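Local coordinates for protein acetylxylan esterase A (Aspergillus awamori, PDB 5X6S) that removes acetyl side groups from the backbone of acetylated xylan, as a secreted serine esterase of carbohydrate esterase family 1, at residues Cys75-Val78 against Ala82-Thr85. Sequence-based numbering, arbitrary orientation.
Sequences CWDV and ATLT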
ATOM      1  N   CYS A  75      18.093  -9.598  20.428  1.00 18.81           N
ATOM      2  CA  CYS A  75      17.462 -10.264  19.293  1.00 19.74           C
ATOM      3  C   CYS A  75      16.027  -9.740  19.136  1.00 18.16           C
ATOM      4  O   CYS A  75      15.461  -9.171  20.085  1.00 18.89           O
ATOM      5  CB  CYS A  75      17.390 -11.769  19.462  1.00 20.90           C
ATOM      6  SG  CYS A  75      18.979 -12.622  19.691  1.00 21.72           S
ATOM      7  N   TRP A  76      15.432 -10.005  17.975  1.00 17.40           N
ATOM      8  CA  TRP A  76      14.019  -9.705  17.723  1.00 16.89           C
ATOM      9  C   TRP A  76      13.044 -10.805  18.109  1.00 17.18           C
ATOM     10  O   TRP A  76      13.328 -11.965  17.937  1.00 18.98           O
ATOM     11  CB  TRP A  76      13.835  -9.325  16.247  1.00 16.96           C
ATOM     12  CG  TRP A  76      14.493  -7.994  15.955  1.00 17.07           C
ATOM     13  CD1 TRP A  76      15.740  -7.773  15.410  1.00 15.71           C
ATOM     14  CD2 TRP A  76      13.972  -6.696  16.318  1.00 18.32           C
ATOM     15  NE1 TRP A  76      16.001  -6.397  15.392  1.00 18.19           N
ATOM     16  CE2 TRP A  76      14.944  -5.725  15.939  1.00 16.70           C
ATOM     17  CE3 TRP A  76      12.781  -6.270  16.934  1.00 18.93           C
ATOM     18  CZ2 TRP A  76      14.736  -4.360  16.110  1.00 17.67           C
ATOM     19  CZ3 TRP A  76      12.562  -4.905  17.099  1.00 18.55           C
ATOM     20  CH2 TRP A  76      13.559  -3.966  16.698  1.00 18.23           C
ATOM     21  N   ASP A  77      11.867 -10.432  18.628  1.00 18.13           N
ATOM     22  CA  ASP A  77      10.757 -11.385  18.751  1.00 18.44           C
ATOM     23  C   ASP A  77      10.219 -11.731  17.358  1.00 18.81           C
ATOM     24  O   ASP A  77       9.535 -10.916  16.702  1.00 18.51           O
ATOM     25  CB  ASP A  77       9.629 -10.852  19.654  1.00 18.17           C
ATOM     26  CG  ASP A  77       8.488 -11.840  19.809  1.00 20.29           C
ATOM     27  OD1 ASP A  77       8.699 -13.059  19.510  1.00 19.59           O
ATOM     28  OD2 ASP A  77       7.366 -11.387  20.191  1.00 20.20           O
ATOM     29  N   VAL A  78      10.585 -12.918  16.904  1.00 18.35           N
ATOM     30  CA  VAL A  78      10.067 -13.504  15.656  1.00 20.08           C
ATOM     31  C   VAL A  78       9.386 -14.892  15.944  1.00 20.32           C
ATOM     32  O   VAL A  78       9.235 -15.754  15.039  1.00 20.91           O
ATOM     33  CB  VAL A  78      11.141 -13.565  14.552  1.00 18.79           C
ATOM     34  CG1 VAL A  78      11.464 -12.147  14.055  1.00 19.67           C
ATOM     35  CG2 VAL A  78      12.408 -14.294  15.052  1.00 20.25           C
ATOM     36  N   ALA A  82       1.824 -12.861  18.911  1.00 18.71           N
ATOM     37  CA  ALA A  82       1.708 -11.430  18.790  1.00 19.01           C
ATOM     38  C   ALA A  82       2.555 -10.862  17.656  1.00 19.18           C
ATOM     39  O   ALA A  82       2.090 -10.008  16.900  1.00 19.72           O
ATOM     40  CB  ALA A  82       2.054 -10.753  20.118  1.00 19.44           C
ATOM     41  N   THR A  83       3.808 -11.323  17.543  1.00 19.00           N
ATOM     42  CA  THR A  83       4.715 -10.796  16.523  1.00 17.52           C
ATOM     43  C   THR A  83       4.420 -11.415  15.152  1.00 17.89           C
ATOM     44  O   THR A  83       4.750 -10.823  14.125  1.00 17.13           O
ATOM     45  CB  THR A  83       6.183 -10.978  16.936  1.00 18.02           C
ATOM     46  OG1 THR A  83       7.013 -10.021  16.236  1.00 15.77           O
ATOM     47  CG2 THR A  83       6.684 -12.398  16.635  1.00 16.83           C
ATOM     48  N   LEU A  84       3.835 -12.624  15.148  1.00 17.70           N
ATOM     49  CA  LEU A  84       3.538 -13.374  13.941  1.00 17.82           C
ATOM     50  C   LEU A  84       2.101 -13.204  13.424  1.00 18.52           C
ATOM     51  O   LEU A  84       1.627 -13.977  12.586  1.00 18.38           O
ATOM     52  CB  LEU A  84       3.886 -14.891  14.129  1.00 19.22           C
ATOM     53  CG  LEU A  84       5.373 -15.195  14.389  1.00 19.09           C
ATOM     54  CD1 LEU A  84       5.583 -16.688  14.616  1.00 18.60           C
ATOM     55  CD2 LEU A  84       6.308 -14.676  13.250  1.00 18.37           C
ATOM     56  N   THR A  85       1.411 -12.177  13.892  1.00 18.85           N
ATOM     57  CA  THR A  85       0.068 -11.923  13.376  1.00 18.85           C
ATOM     58  C   THR A  85      -0.090 -10.445  13.033  1.00 17.87           C
ATOM     59  O   THR A  85       0.313  -9.583  13.811  1.00 17.36           O
ATOM     60  CB  THR A  85      -1.012 -12.412  14.369  1.00 20.06           C
ATOM     61  OG1 THR A  85      -0.758 -11.848  15.635  1.00 24.71           O
ATOM     62  CG2 THR A  85      -0.930 -13.919  14.588  1.00 21.55           C
TER
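Thr-83 reaches across to Asp-77 and donates a hydrogen bond from OG1 to the Asp-77 carbonyl O, 2.7 Å away. The donor stands above the carbonyl plane, 36° out of it. Threonine suits the place because its second branch is used as well: with OG1 anti to the backbone N (chi1 -157°), CG2 lies against the flat face of the Asp-77 carboxylate, 3.7 Å from its CG, and also 3.7 Å from Val-78 CA. The Asp-77 side chain runs alongside in the opposite direction, its OD2 3.5 Å from Thr-83 CB, a van der Waals contact. A carboxylate is well used here, since OD2 bonds to Ser-80 OG while OD1 accepts from the backbone N of Ser-79 and of Asp-158; these bonds hold the group in place although it is buried. Both segments belong to the long loop that leads from strand 63-68 to helix 91-106 of the alpha/beta-hydrolase fold, folded back on itself beside helix 120-131, which follows the probable nucleophile Ser-119. Val-78, its side chain about 10 Å from that of Ser-119, points its CB away from the 82-85 segment and packs on Met-123. Less is shared at Leu-84, where CD2 meets just the Val-78 carbonyl, 3.6 Å from O; its side chain also touches Val-127, and aliphatic residues suit both buried places against this helix. Beyond Leu-84 lies Thr-85, partly exposed, with OG1 bonded to Gln-81 O.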